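Local coordinates for protein putative tagatose-6-phosphate ketose/aldose isomerase (Escherichia coli, PDB 3C3J) that is a putative isomerase of the SIS family, with two SIS domains in each chain and two chains in the assembly, at residues 64-69 and 239-244; 217-222 and 347-352; 225-230 and 254-259; 275-280 and 305-310. All blocks are in the same frame, centred on the assembly; numbering follows the deposited sequence.

Interaction 1 (64-69 and 239-244); sequences SAFIGD and ARESAL
Phe66 and Glu241 are the closest backbone neighbours where helix 64-69 runs nearly antiparallel to helix 239-244, the axes of these short segments 158° apart and 9.6 Å from each other at closest approach. The Phe66 ring is the main side chain between the two helices. Arg240 lies across one face of it: its CG makes a CH-pi contact 3.8 Å from the ring centroid, displaced toward the rim, and its NE comes 3.3 Å from Phe66 CE1. The chain of Arg240 is extended from CG to NE, with CG anti to the backbone N (chi1 -168°), which carries the guanidinium over the rim of the ring, one face on Phe66 CE1, as far as Asp69. There NH1 forms a salt bridge with Asp69 OD2 at 3.2 Å; the two planes are nearly parallel, but OD2 comes in obliquely, so the pair is not a flat two-bond one. Glu241 OE1 meets the ring edge in its plane, 3.4 Å from Phe66 CD2, while Leu244 CD2 touches Phe66 CE2. Glu241 has firmer polar partners in Lys245, by a salt bridge, and Thr63. The two SIS domains thus meet through one ion pair with a single short oxygen-nitrogen contact, beside a ring whose face carries hydrocarbon and whose edge meets a carboxylate oxygen.

Interaction 2 (217-222 and 347-352); sequences GVFGYA and QTFALM
Phe349 turns its CG anti to the backbone N (chi1 179°), and Phe219 sets its own CG anti to the carbonyl carbon (chi1 -52°), which brings the two rings together between the loop 217-222 and the helix 347-352. Phe219 CD2 sits over the centre of one face of the Phe349 ring, 3.3 Å from Phe349 CD1. The planes are inclined at 44°, an oblique aromatic pair with centroids 4.6 Å apart. At the edge of the Phe349 ring, in its plane, lies Gly217 O, 3.3 Å from Phe349 CD1, where the weakly positive ring hydrogens suit a carbonyl oxygen. Val218 packs its branched side chain against the helix at Thr348 and Phe349, CG2 reaching Thr348 OG1 at 3.3 Å; the polar needs of that hydroxyl are met within its own helix, by Met344 O and Tyr345 O.

Gly217 is suited to its place by its lack of a side chain: its CA comes 3.8 Å from Met352 CB, and a CB there would run into the Tyr221 ring. Tyr221 lies alongside selenomethionine Met352, its OH bonded to Ser215 O. One water lies between Gly217 O (2.7 Å) and Phe349 O (2.9 Å) and links the backbones.

The loop leading into strand 226-231, the first of the second sheet, thus packs against helix 335-356 of the same SIS domain. On the sheet side of the aromatic pair, both phenylalanines rest on Tyr229, Phe349 also on Ile227, and Phe219 reaches Ile309 and Ile311 of strand 307-312; helix 15-21 touches Thr348 through Ile20.

Interaction 3 (225-230 and 254-259); sequences KRIVYL and LAAFYD
Ile227 and Ala256 face one another in a parallel pair of strands, the first and last elements of a beta-alpha-beta unit whose connecting helix is 235-249. Five backbone hydrogen bonds tie the strands. Ile227 N donates to Ala255 O at 2.8 Å and Ile227 O accepts from Phe257 N; Tyr229 repeats the pattern with Phe257 O and Asp259 N. The bond from Ala255 N to Lys225 O is longer, 3.2 Å, its donor above the carbonyl plane. CA-H...O contacts, such as Arg226 CA to Ala255 O, fill in between these bonds. The short segments twist against each other by -19°.

On the face bearing Ile227, Ala256 and both tyrosines, Ile227 CG2 meets Ala256 CB at 3.5 Å; the small alanine leaves room for helix 235-249, which touches it through Ala243. Tyr229 spreads beneath Ala239 and Ser242 of that helix and touches Phe349 of helix 335-356.

The other face carries Arg226, Val228 and Phe257. The Phe257 ring presents its edge to Ile227 O and to Arg226 CB, which lies 4.0 Å from Phe257 CE2, while Val228 CG2 approaches obliquely. This flat ring suits a subunit boundary, where it meets Phe257 of the second subunit with planes about 10° apart. Arg226 directs its guanidinium into that boundary, NH2 bonding to Leu271 O and to Gly252 O of the second subunit.

Farther along, past Val228, Leu230 bends its end toward strand 255-259, and its CD2 stops 3.8 Å from Asp259 CB.

Interaction 4 (275-280 and 305-310); sequences ETLVVV and AMRVIA
Backbone hydrogen bonds between Val278 and its neighbours Arg307 and Ile309 set the register of these parallel strands, 276-280 beside 307-310, inclined at 13° and joined through helix 288-302 as a beta-alpha-beta unit. Val278 N gives its hydrogen to Arg307 O and Val278 O receives that of Ile309 N at 2.8 Å; Val280 N continues the ladder to Ile309 O. These three bonds are close to straight, the bond from Ile309 N to Val278 O at 171° about its hydrogen. Where the second strand begins, the pairing is poorer: Thr276 O receives two weak bonds, from Met306 N and from Arg307 N, the latter 3.4 Å long.

The apolar contacts fall on two faces. On one, Leu277 sets CG anti to the backbone N (chi1 170°), which turns its CD1 toward strand 307-310, 3.7 Å from Ile309 CD1 and 3.9 Å from Arg307 CB. Val279 joins this layer, which is covered by Phe219, touching Ile309, and by Trp224, touching Leu277 and Arg307. On the other, Val278, Val308 and Ala310 face helix 288-302 through Leu299 and Leu296; Ala305 CB lies 4.2 Å from Val278 CG2. Beta-branched residues suit such strands because their substituents near the backbone fill the sheet face.

Polar groups gather mostly where the strands begin. Glu275 OE2 pairs with Lys225 NZ, and Thr276 OG1 bonds to Asp273 OD1, while the methyl CE of selenomethionine Met306 rests on Glu275 CA at 3.9 Å. Farther in, Arg300 NH1 bonds to Val308 O. The chemistry therefore grades from charged and hydroxyl groups to a mainly aliphatic middle held by backbone bonds.

Overall arrangement
Interactions 3 and 4 build one parallel sheet: strands 226-231 and 276-281 are neighbours in it, and backbone bonds between Val228 and both Leu277 and Val279 connect the two contacts. Interaction 2 lies over one face of that sheet, its phenylalanines resting on Ile227, Tyr229 and Ile309. Interaction 1 lies nearest the chain centre and alone reaches the other SIS domain, through the helix that links the two strands of interaction 3. All four are largely buried, yet they differ in chemistry: backbone bonds dominate in the sheet, aromatic and water-mediated contacts beneath the loop, and a ring with an ion pair beside it between the domains. The second subunit approaches interactions 1 and 3 but touches neither 2 nor 4.

Interaction 1 (64-69 and 239-244)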
loop_
_atom_site.group_PDB
_atom_site.type_symbol
_atom_site.label_atom_id
_atom_site.label_comp_id
_atom_site.label_asym_id
_atom_site.label_seq_id
_atom_site.Cartn_x
_atom_site.Cartn_y
_atom_site.Cartn_z
ATOM N N SER A 64 11.181 -7.380 1.564
ATOM C CA SER A 64 10.797 -8.175 2.741
ATOM C C SER A 64 9.477 -7.711 3.320
ATOM O O SER A 64 8.800 -8.500 3.954
ATOM C CB SER A 64 11.880 -8.169 3.817
ATOM O OG SER A 64 13.035 -8.860 3.364
ATOM N N ALA A 65 9.120 -6.441 3.103
ATOM C CA ALA A 65 7.814 -5.934 3.543
ATOM C C ALA A 65 6.689 -6.561 2.736
ATOM O O ALA A 65 5.566 -6.713 3.233
ATOM C CB ALA A 65 7.748 -4.412 3.412
ATOM N N PHE A 66 6.967 -6.919 1.487
ATOM C CA PHE A 66 5.892 -7.390 0.599
ATOM C C PHE A 66 5.455 -8.814 0.926
ATOM O O PHE A 66 4.366 -9.225 0.535
ATOM C CB PHE A 66 6.302 -7.251 -0.880
ATOM C CG PHE A 66 6.820 -5.885 -1.230
ATOM C CD1 PHE A 66 6.331 -4.740 -0.598
ATOM C CD2 PHE A 66 7.803 -5.729 -2.209
ATOM C CE1 PHE A 66 6.850 -3.466 -0.918
ATOM C CE2 PHE A 66 8.298 -4.479 -2.527
ATOM C CZ PHE A 66 7.823 -3.343 -1.884
ATOM N N ILE A 67 6.251 -9.552 1.693
ATOM C CA ILE A 67 5.843 -10.879 2.150
ATOM C C ILE A 67 4.505 -10.785 2.897
ATOM O O ILE A 67 3.552 -11.437 2.532
ATOM C CB ILE A 67 6.919 -11.579 3.037
ATOM C CG1 ILE A 67 8.213 -11.760 2.226
ATOM C CG2 ILE A 67 6.373 -12.959 3.618
ATOM C CD1 ILE A 67 9.387 -12.208 3.033
ATOM N N GLY A 68 4.455 -9.946 3.925
ATOM C CA GLY A 68 3.246 -9.737 4.693
ATOM C C GLY A 68 2.118 -9.224 3.838
ATOM O O GLY A 68 0.982 -9.575 4.060
ATOM N N ASP A 69 2.421 -8.365 2.870
ATOM C CA ASP A 69 1.413 -7.879 1.911
ATOM C C ASP A 69 0.752 -9.021 1.149
ATOM O O ASP A 69 -0.475 -8.999 0.934
ATOM C CB ASP A 69 2.002 -6.870 0.939
ATOM C CG ASP A 69 2.386 -5.541 1.611
ATOM O OD1 ASP A 69 1.975 -5.287 2.755
ATOM O OD2 ASP A 69 3.125 -4.747 0.986
ATOM N N ALA A 239 2.541 -8.226 -7.255
ATOM C CA ALA A 239 2.677 -7.152 -8.258
ATOM C C ALA A 239 3.646 -6.073 -7.808
ATOM O O ALA A 239 4.458 -5.610 -8.601
ATOM C CB ALA A 239 1.314 -6.561 -8.627
ATOM N N ARG A 240 3.591 -5.711 -6.525
ATOM C CA ARG A 240 4.475 -4.696 -5.956
ATOM C C ARG A 240 5.929 -5.131 -5.968
ATOM O O ARG A 240 6.816 -4.349 -6.376
ATOM C CB ARG A 240 4.033 -4.365 -4.537
ATOM C CG ARG A 240 4.698 -3.137 -3.957
ATOM C CD ARG A 240 4.008 -2.830 -2.596
ATOM N NE ARG A 240 4.442 -1.567 -2.033
ATOM C CZ ARG A 240 3.972 -1.087 -0.878
ATOM N NH1 ARG A 240 3.088 -1.775 -0.152
ATOM N NH2 ARG A 240 4.416 0.059 -0.423
ATOM N N GLU A 241 6.183 -6.367 -5.555
ATOM C CA GLU A 241 7.534 -6.943 -5.643
ATOM C C GLU A 241 8.049 -7.004 -7.091
ATOM O O GLU A 241 9.232 -6.728 -7.358
ATOM C CB GLU A 241 7.514 -8.352 -5.033
ATOM C CG GLU A 241 8.788 -9.199 -5.177
ATOM C CD GLU A 241 10.092 -8.476 -4.827
ATOM O OE1 GLU A 241 10.066 -7.403 -4.161
ATOM O OE2 GLU A 241 11.157 -9.020 -5.207
ATOM N N SER A 242 7.169 -7.423 -8.003
ATOM C CA SER A 242 7.475 -7.495 -9.421
ATOM C C SER A 242 7.856 -6.131 -9.969
ATOM O O SER A 242 8.843 -6.003 -10.695
ATOM C CB SER A 242 6.292 -8.075 -10.188
ATOM O OG SER A 242 6.030 -9.404 -9.797
ATOM N N ALA A 243 7.090 -5.111 -9.609
ATOM C CA ALA A 243 7.383 -3.749 -10.049
ATOM C C ALA A 243 8.737 -3.301 -9.481
ATOM O O ALA A 243 9.543 -2.750 -10.203
ATOM C CB ALA A 243 6.250 -2.799 -9.657
ATOM N N LEU A 244 8.989 -3.550 -8.190
ATOM C CA LEU A 244 10.234 -3.091 -7.587
ATOM C C LEU A 244 11.462 -3.763 -8.243
ATOM O O LEU A 244 12.497 -3.115 -8.448
ATOM C CB LEU A 244 10.236 -3.347 -6.083
ATOM C CG LEU A 244 11.473 -2.790 -5.374
ATOM C CD1 LEU A 244 11.642 -1.283 -5.654
ATOM C CD2 LEU A 244 11.395 -3.112 -3.881
#

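Interaction 2 (217-222 and 347-352)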
loop_
_atom_site.group_PDB
_atom_site.type_symbol
_atom_site.label_atom_id
_atom_site.label_comp_id
_atom_site.label_asym_id
_atom_site.label_seq_id
_atom_site.Cartn_x
_atom_site.Cartn_y
_atom_site.Cartn_z
ATOM N N GLY A 217 14.017 -13.169 -22.938
ATOM C CA GLY A 217 13.626 -12.034 -22.118
ATOM C C GLY A 217 12.240 -12.121 -21.502
ATOM O O GLY A 217 11.752 -11.118 -21.005
ATOM N N VAL A 218 11.609 -13.300 -21.579
ATOM C CA VAL A 218 10.358 -13.646 -20.857
ATOM C C VAL A 218 9.067 -13.014 -21.392
ATOM O O VAL A 218 8.173 -13.739 -21.847
ATOM C CB VAL A 218 10.473 -13.371 -19.334
ATOM C CG1 VAL A 218 9.266 -13.997 -18.597
ATOM C CG2 VAL A 218 11.810 -13.935 -18.804
ATOM N N PHE A 219 8.933 -11.695 -21.260
ATOM C CA PHE A 219 7.885 -10.952 -21.953
ATOM C C PHE A 219 8.457 -10.361 -23.250
ATOM O O PHE A 219 7.683 -9.972 -24.123
ATOM C CB PHE A 219 7.295 -9.829 -21.098
ATOM C CG PHE A 219 6.836 -10.274 -19.722
ATOM C CD1 PHE A 219 6.159 -11.461 -19.552
ATOM C CD2 PHE A 219 7.067 -9.482 -18.608
ATOM C CE1 PHE A 219 5.741 -11.883 -18.287
ATOM C CE2 PHE A 219 6.660 -9.912 -17.323
ATOM C CZ PHE A 219 6.001 -11.097 -17.185
ATOM N N GLY A 220 9.788 -10.269 -23.361
ATOM C CA GLY A 220 10.442 -9.790 -24.590
ATOM C C GLY A 220 11.196 -8.497 -24.389
ATOM O O GLY A 220 11.336 -8.022 -23.265
ATOM N N TYR A 221 11.686 -7.923 -25.490
ATOM C CA TYR A 221 12.513 -6.711 -25.447
ATOM C C TYR A 221 11.942 -5.506 -26.216
ATOM O O TYR A 221 12.697 -4.699 -26.776
ATOM C CB TYR A 221 13.919 -7.020 -25.956
ATOM C CG TYR A 221 14.616 -8.141 -25.199
ATOM C CD1 TYR A 221 14.976 -7.984 -23.859
ATOM C CD2 TYR A 221 14.944 -9.342 -25.833
ATOM C CE1 TYR A 221 15.629 -8.992 -23.170
ATOM C CE2 TYR A 221 15.578 -10.352 -25.159
ATOM C CZ TYR A 221 15.927 -10.176 -23.824
ATOM O OH TYR A 221 16.572 -11.166 -23.144
ATOM N N ALA A 222 10.628 -5.358 -26.216
ATOM C CA ALA A 222 9.980 -4.198 -26.834
ATOM C C ALA A 222 10.361 -2.900 -26.123
ATOM O O ALA A 222 10.741 -2.907 -24.952
ATOM C CB ALA A 222 8.458 -4.381 -26.863
ATOM N N GLN A 347 10.754 -12.025 -11.820
ATOM C CA GLN A 347 12.190 -11.988 -11.491
ATOM C C GLN A 347 13.047 -12.139 -12.744
ATOM O O GLN A 347 14.013 -11.387 -12.964
ATOM C CB GLN A 347 12.550 -13.087 -10.501
ATOM C CG GLN A 347 11.948 -12.958 -9.107
ATOM C CD GLN A 347 12.133 -14.249 -8.304
ATOM O OE1 GLN A 347 12.382 -15.310 -8.887
ATOM N NE2 GLN A 347 11.973 -14.177 -6.986
ATOM N N THR A 348 12.695 -13.127 -13.543
ATOM C CA THR A 348 13.468 -13.452 -14.736
ATOM C C THR A 348 13.275 -12.343 -15.754
ATOM O O THR A 348 14.239 -11.937 -16.372
ATOM C CB THR A 348 13.119 -14.857 -15.284
ATOM O OG1 THR A 348 11.728 -14.914 -15.629
ATOM C CG2 THR A 348 13.398 -15.922 -14.227
ATOM N N PHE A 349 12.071 -11.789 -15.886
ATOM C CA PHE A 349 11.885 -10.599 -16.743
ATOM C C PHE A 349 12.817 -9.433 -16.374
ATOM O O PHE A 349 13.519 -8.873 -17.228
ATOM C CB PHE A 349 10.435 -10.120 -16.705
ATOM C CG PHE A 349 10.185 -8.908 -17.538
ATOM C CD1 PHE A 349 10.332 -8.964 -18.915
ATOM C CD2 PHE A 349 9.785 -7.714 -16.969
ATOM C CE1 PHE A 349 10.087 -7.845 -19.706
ATOM C CE2 PHE A 349 9.550 -6.608 -17.768
ATOM C CZ PHE A 349 9.700 -6.690 -19.139
ATOM N N ALA A 350 12.819 -9.062 -15.093
ATOM C CA ALA A 350 13.643 -7.965 -14.623
ATOM C C ALA A 350 15.146 -8.199 -14.868
ATOM O O ALA A 350 15.861 -7.285 -15.299
ATOM C CB ALA A 350 13.339 -7.694 -13.114
ATOM N N LEU A 351 15.612 -9.418 -14.610
ATOM C CA LEU A 351 17.019 -9.770 -14.813
ATOM C C LEU A 351 17.418 -9.556 -16.286
ATOM O O LEU A 351 18.462 -8.948 -16.566
ATOM C CB LEU A 351 17.263 -11.214 -14.378
ATOM C CG LEU A 351 18.633 -11.837 -14.681
ATOM C CD1 LEU A 351 19.782 -11.157 -13.925
ATOM C CD2 LEU A 351 18.603 -13.335 -14.484
HETATM N N MSE A 352 16.572 -10.017 -17.216
HETATM C CA MSE A 352 16.864 -9.938 -18.655
HETATM C C MSE A 352 16.675 -8.541 -19.249
HETATM O O MSE A 352 17.401 -8.155 -20.173
HETATM C CB MSE A 352 16.061 -10.987 -19.427
HETATM C CG MSE A 352 16.296 -12.422 -18.962
HETATM SE SE MSE A 352 18.230 -12.954 -18.694
HETATM C CE MSE A 352 18.956 -11.603 -17.515
HETATM O O HOH W 1 13.497 -9.212 -20.119
#

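Interaction 3 (225-230 and 254-259)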
loop_
_atom_site.group_PDB
_atom_site.type_symbol
_atom_site.label_atom_id
_atom_site.label_comp_id
_atom_site.label_asym_id
_atom_site.label_seq_id
_atom_site.Cartn_x
_atom_site.Cartn_y
_atom_site.Cartn_z
ATOM N N LYS A 225 8.360 1.866 -21.909
ATOM C CA LYS A 225 8.876 2.842 -20.955
ATOM C C LYS A 225 8.201 2.728 -19.577
ATOM O O LYS A 225 8.665 3.320 -18.591
ATOM C CB LYS A 225 8.576 4.246 -21.460
ATOM C CG LYS A 225 9.228 4.577 -22.803
ATOM C CD LYS A 225 10.677 4.947 -22.644
ATOM C CE LYS A 225 11.202 5.665 -23.913
ATOM N NZ LYS A 225 10.391 6.882 -24.251
ATOM N N ARG A 226 7.081 2.028 -19.529
ATOM C CA ARG A 226 6.351 1.823 -18.270
ATOM C C ARG A 226 5.918 0.386 -18.208
ATOM O O ARG A 226 5.532 -0.204 -19.225
ATOM C CB ARG A 226 5.121 2.718 -18.181
ATOM C CG ARG A 226 5.440 4.208 -18.307
ATOM C CD ARG A 226 4.197 5.070 -18.238
ATOM N NE ARG A 226 4.535 6.493 -18.145
ATOM C CZ ARG A 226 3.640 7.485 -18.063
ATOM N NH1 ARG A 226 4.055 8.740 -17.982
ATOM N NH2 ARG A 226 2.340 7.229 -18.057
ATOM N N ILE A 227 5.996 -0.171 -17.008
ATOM C CA ILE A 227 5.427 -1.467 -16.745
ATOM C C ILE A 227 4.493 -1.375 -15.549
ATOM O O ILE A 227 4.797 -0.700 -14.565
ATOM C CB ILE A 227 6.511 -2.564 -16.542
ATOM C CG1 ILE A 227 5.849 -3.928 -16.341
ATOM C CG2 ILE A 227 7.443 -2.242 -15.403
ATOM C CD1 ILE A 227 6.792 -5.094 -16.542
ATOM N N VAL A 228 3.341 -2.026 -15.671
ATOM C CA VAL A 228 2.375 -2.092 -14.599
ATOM C C VAL A 228 2.049 -3.547 -14.337
ATOM O O VAL A 228 1.646 -4.277 -15.261
ATOM C CB VAL A 228 1.041 -1.378 -14.911
ATOM C CG1 VAL A 228 0.150 -1.363 -13.593
ATOM C CG2 VAL A 228 1.283 0.000 -15.462
ATOM N N TYR A 229 2.212 -3.957 -13.078
ATOM C CA TYR A 229 1.737 -5.273 -12.640
ATOM C C TYR A 229 0.463 -5.138 -11.838
ATOM O O TYR A 229 0.383 -4.280 -10.944
ATOM C CB TYR A 229 2.802 -5.977 -11.783
ATOM C CG TYR A 229 4.016 -6.476 -12.540
ATOM C CD1 TYR A 229 4.020 -7.737 -13.143
ATOM C CD2 TYR A 229 5.186 -5.731 -12.576
ATOM C CE1 TYR A 229 5.150 -8.224 -13.803
ATOM C CE2 TYR A 229 6.314 -6.195 -13.223
ATOM C CZ TYR A 229 6.294 -7.449 -13.837
ATOM O OH TYR A 229 7.418 -7.913 -14.468
ATOM N N LEU A 230 -0.507 -6.010 -12.114
ATOM C CA LEU A 230 -1.822 -6.002 -11.446
ATOM C C LEU A 230 -2.144 -7.360 -10.841
ATOM O O LEU A 230 -1.926 -8.408 -11.463
ATOM C CB LEU A 230 -2.941 -5.601 -12.424
ATOM C CG LEU A 230 -2.816 -4.280 -13.194
ATOM C CD1 LEU A 230 -3.931 -4.085 -14.240
ATOM C CD2 LEU A 230 -2.787 -3.104 -12.213
ATOM N N LEU A 254 13.224 1.739 -16.540
ATOM C CA LEU A 254 11.839 1.372 -16.811
ATOM C C LEU A 254 11.011 1.742 -15.592
ATOM O O LEU A 254 11.215 1.171 -14.505
ATOM C CB LEU A 254 11.763 -0.128 -17.059
ATOM C CG LEU A 254 10.499 -0.779 -17.616
ATOM C CD1 LEU A 254 9.730 0.102 -18.631
ATOM C CD2 LEU A 254 10.897 -2.136 -18.245
ATOM N N ALA A 255 10.117 2.711 -15.756
ATOM C CA ALA A 255 9.193 3.104 -14.693
ATOM C C ALA A 255 8.262 1.920 -14.416
ATOM O O ALA A 255 7.718 1.319 -15.349
ATOM C CB ALA A 255 8.375 4.348 -15.108
ATOM N N ALA A 256 8.063 1.593 -13.146
ATOM C CA ALA A 256 7.219 0.449 -12.773
ATOM C C ALA A 256 6.162 0.825 -11.731
ATOM O O ALA A 256 6.420 1.594 -10.803
ATOM C CB ALA A 256 8.078 -0.748 -12.300
ATOM N N PHE A 257 4.969 0.266 -11.920
ATOM C CA PHE A 257 3.774 0.574 -11.125
ATOM C C PHE A 257 3.102 -0.728 -10.747
ATOM O O PHE A 257 3.294 -1.756 -11.392
ATOM C CB PHE A 257 2.794 1.430 -11.927
ATOM C CG PHE A 257 3.404 2.643 -12.522
ATOM C CD1 PHE A 257 3.433 3.843 -11.830
ATOM C CD2 PHE A 257 3.983 2.591 -13.788
ATOM C CE1 PHE A 257 4.028 4.975 -12.381
ATOM C CE2 PHE A 257 4.585 3.722 -14.348
ATOM C CZ PHE A 257 4.600 4.906 -13.644
ATOM N N TYR A 258 2.308 -0.688 -9.691
ATOM C CA TYR A 258 1.491 -1.840 -9.286
ATOM C C TYR A 258 0.121 -1.376 -8.830
ATOM O O TYR A 258 -0.046 -0.239 -8.379
ATOM C CB TYR A 258 2.153 -2.601 -8.130
ATOM C CG TYR A 258 2.382 -1.731 -6.925
ATOM C CD1 TYR A 258 1.465 -1.700 -5.866
ATOM C CD2 TYR A 258 3.495 -0.905 -6.850
ATOM C CE1 TYR A 258 1.670 -0.866 -4.762
ATOM C CE2 TYR A 258 3.697 -0.053 -5.745
ATOM C CZ TYR A 258 2.784 -0.053 -4.707
ATOM O OH TYR A 258 2.985 0.776 -3.608
ATOM N N ASP A 259 -0.832 -2.282 -8.863
ATOM C CA ASP A 259 -2.166 -2.037 -8.315
ATOM C C ASP A 259 -2.956 -3.323 -8.324
ATOM O O ASP A 259 -2.456 -4.366 -8.745
ATOM C CB ASP A 259 -2.925 -0.973 -9.121
ATOM C CG ASP A 259 -3.797 -0.047 -8.241
ATOM O OD1 ASP A 259 -4.492 -0.493 -7.294
ATOM O OD2 ASP A 259 -3.819 1.161 -8.546
#

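Interaction 4 (275-280 and 305-310)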
loop_
_atom_site.group_PDB
_atom_site.type_symbol
_atom_site.label_atom_id
_atom_site.label_comp_id
_atom_site.label_asym_id
_atom_site.label_seq_id
_atom_site.Cartn_x
_atom_site.Cartn_y
_atom_site.Cartn_z
ATOM N N GLU A 275 3.452 3.112 -24.756
ATOM C CA GLU A 275 4.752 2.578 -24.381
ATOM C C GLU A 275 4.684 1.800 -23.051
ATOM O O GLU A 275 5.703 1.596 -22.412
ATOM C CB GLU A 275 5.743 3.707 -24.241
ATOM C CG GLU A 275 5.971 4.476 -25.533
ATOM C CD GLU A 275 6.886 5.649 -25.302
ATOM O OE1 GLU A 275 6.571 6.515 -24.446
ATOM O OE2 GLU A 275 7.943 5.697 -25.946
ATOM N N THR A 276 3.480 1.381 -22.667
ATOM C CA THR A 276 3.240 0.674 -21.409
ATOM C C THR A 276 2.943 -0.797 -21.634
ATOM O O THR A 276 2.088 -1.141 -22.458
ATOM C CB THR A 276 2.026 1.270 -20.639
ATOM O OG1 THR A 276 2.229 2.665 -20.382
ATOM C CG2 THR A 276 1.782 0.520 -19.317
ATOM N N LEU A 277 3.654 -1.646 -20.887
ATOM C CA LEU A 277 3.350 -3.061 -20.728
ATOM C C LEU A 277 2.519 -3.228 -19.467
ATOM O O LEU A 277 2.924 -2.774 -18.408
ATOM C CB LEU A 277 4.640 -3.874 -20.528
ATOM C CG LEU A 277 4.545 -5.354 -20.098
ATOM C CD1 LEU A 277 3.768 -6.220 -21.088
ATOM C CD2 LEU A 277 5.939 -5.929 -19.906
ATOM N N VAL A 278 1.408 -3.930 -19.586
ATOM C CA VAL A 278 0.574 -4.281 -18.443
ATOM C C VAL A 278 0.591 -5.791 -18.291
ATOM O O VAL A 278 0.288 -6.530 -19.248
ATOM C CB VAL A 278 -0.887 -3.809 -18.629
ATOM C CG1 VAL A 278 -1.756 -4.274 -17.434
ATOM C CG2 VAL A 278 -0.952 -2.257 -18.818
ATOM N N VAL A 279 0.935 -6.266 -17.092
ATOM C CA VAL A 279 0.915 -7.700 -16.796
ATOM C C VAL A 279 -0.102 -7.984 -15.700
ATOM O O VAL A 279 -0.051 -7.390 -14.627
ATOM C CB VAL A 279 2.319 -8.225 -16.394
ATOM C CG1 VAL A 279 2.275 -9.742 -16.106
ATOM C CG2 VAL A 279 3.357 -7.869 -17.462
ATOM N N VAL A 280 -1.013 -8.910 -15.972
ATOM C CA VAL A 280 -2.089 -9.242 -15.050
ATOM C C VAL A 280 -1.874 -10.631 -14.495
ATOM O O VAL A 280 -1.864 -11.616 -15.246
ATOM C CB VAL A 280 -3.476 -9.138 -15.715
ATOM C CG1 VAL A 280 -4.589 -9.493 -14.708
ATOM C CG2 VAL A 280 -3.678 -7.732 -16.316
ATOM N N ALA A 305 -2.430 0.183 -24.409
ATOM C CA ALA A 305 -1.108 -0.261 -23.974
ATOM C C ALA A 305 -0.291 -0.775 -25.162
ATOM O O ALA A 305 -0.856 -1.255 -26.148
ATOM C CB ALA A 305 -1.237 -1.357 -22.920
HETATM N N MSE A 306 1.032 -0.678 -25.066
HETATM C CA MSE A 306 1.913 -1.354 -26.015
HETATM C C MSE A 306 1.642 -2.841 -26.026
HETATM O O MSE A 306 1.644 -3.458 -27.086
HETATM C CB MSE A 306 3.378 -1.120 -25.665
HETATM C CG MSE A 306 4.389 -1.765 -26.634
HETATM SE SE MSE A 306 6.246 -1.175 -26.257
HETATM C CE MSE A 306 6.259 0.501 -27.311
ATOM N N ARG A 307 1.438 -3.420 -24.836
ATOM C CA ARG A 307 1.167 -4.851 -24.692
ATOM C C ARG A 307 0.449 -5.132 -23.375
ATOM O O ARG A 307 0.798 -4.529 -22.357
ATOM C CB ARG A 307 2.474 -5.660 -24.737
ATOM C CG ARG A 307 2.260 -7.147 -25.000
ATOM C CD ARG A 307 3.545 -7.884 -25.333
ATOM N NE ARG A 307 4.194 -7.321 -26.522
ATOM C CZ ARG A 307 5.439 -7.582 -26.921
ATOM N NH1 ARG A 307 6.209 -8.433 -26.248
ATOM N NH2 ARG A 307 5.921 -6.987 -28.016
ATOM N N VAL A 308 -0.529 -6.041 -23.415
ATOM C CA VAL A 308 -1.236 -6.534 -22.230
ATOM C C VAL A 308 -1.028 -8.040 -22.172
ATOM O O VAL A 308 -1.420 -8.755 -23.092
ATOM C CB VAL A 308 -2.739 -6.225 -22.237
ATOM C CG1 VAL A 308 -3.430 -6.769 -20.926
ATOM C CG2 VAL A 308 -2.989 -4.700 -22.390
ATOM N N ILE A 309 -0.389 -8.519 -21.097
ATOM C CA ILE A 309 -0.092 -9.945 -20.913
ATOM C C ILE A 309 -0.858 -10.450 -19.694
ATOM O O ILE A 309 -0.737 -9.887 -18.624
ATOM C CB ILE A 309 1.421 -10.198 -20.682
ATOM C CG1 ILE A 309 2.257 -9.704 -21.854
ATOM C CG2 ILE A 309 1.731 -11.674 -20.418
ATOM C CD1 ILE A 309 3.743 -9.902 -21.630
ATOM N N ALA A 310 -1.663 -11.486 -19.892
ATOM C CA ALA A 310 -2.329 -12.204 -18.819
ATOM C C ALA A 310 -1.511 -13.445 -18.512
ATOM O O ALA A 310 -1.156 -14.207 -19.428
ATOM C CB ALA A 310 -3.712 -12.608 -19.228
#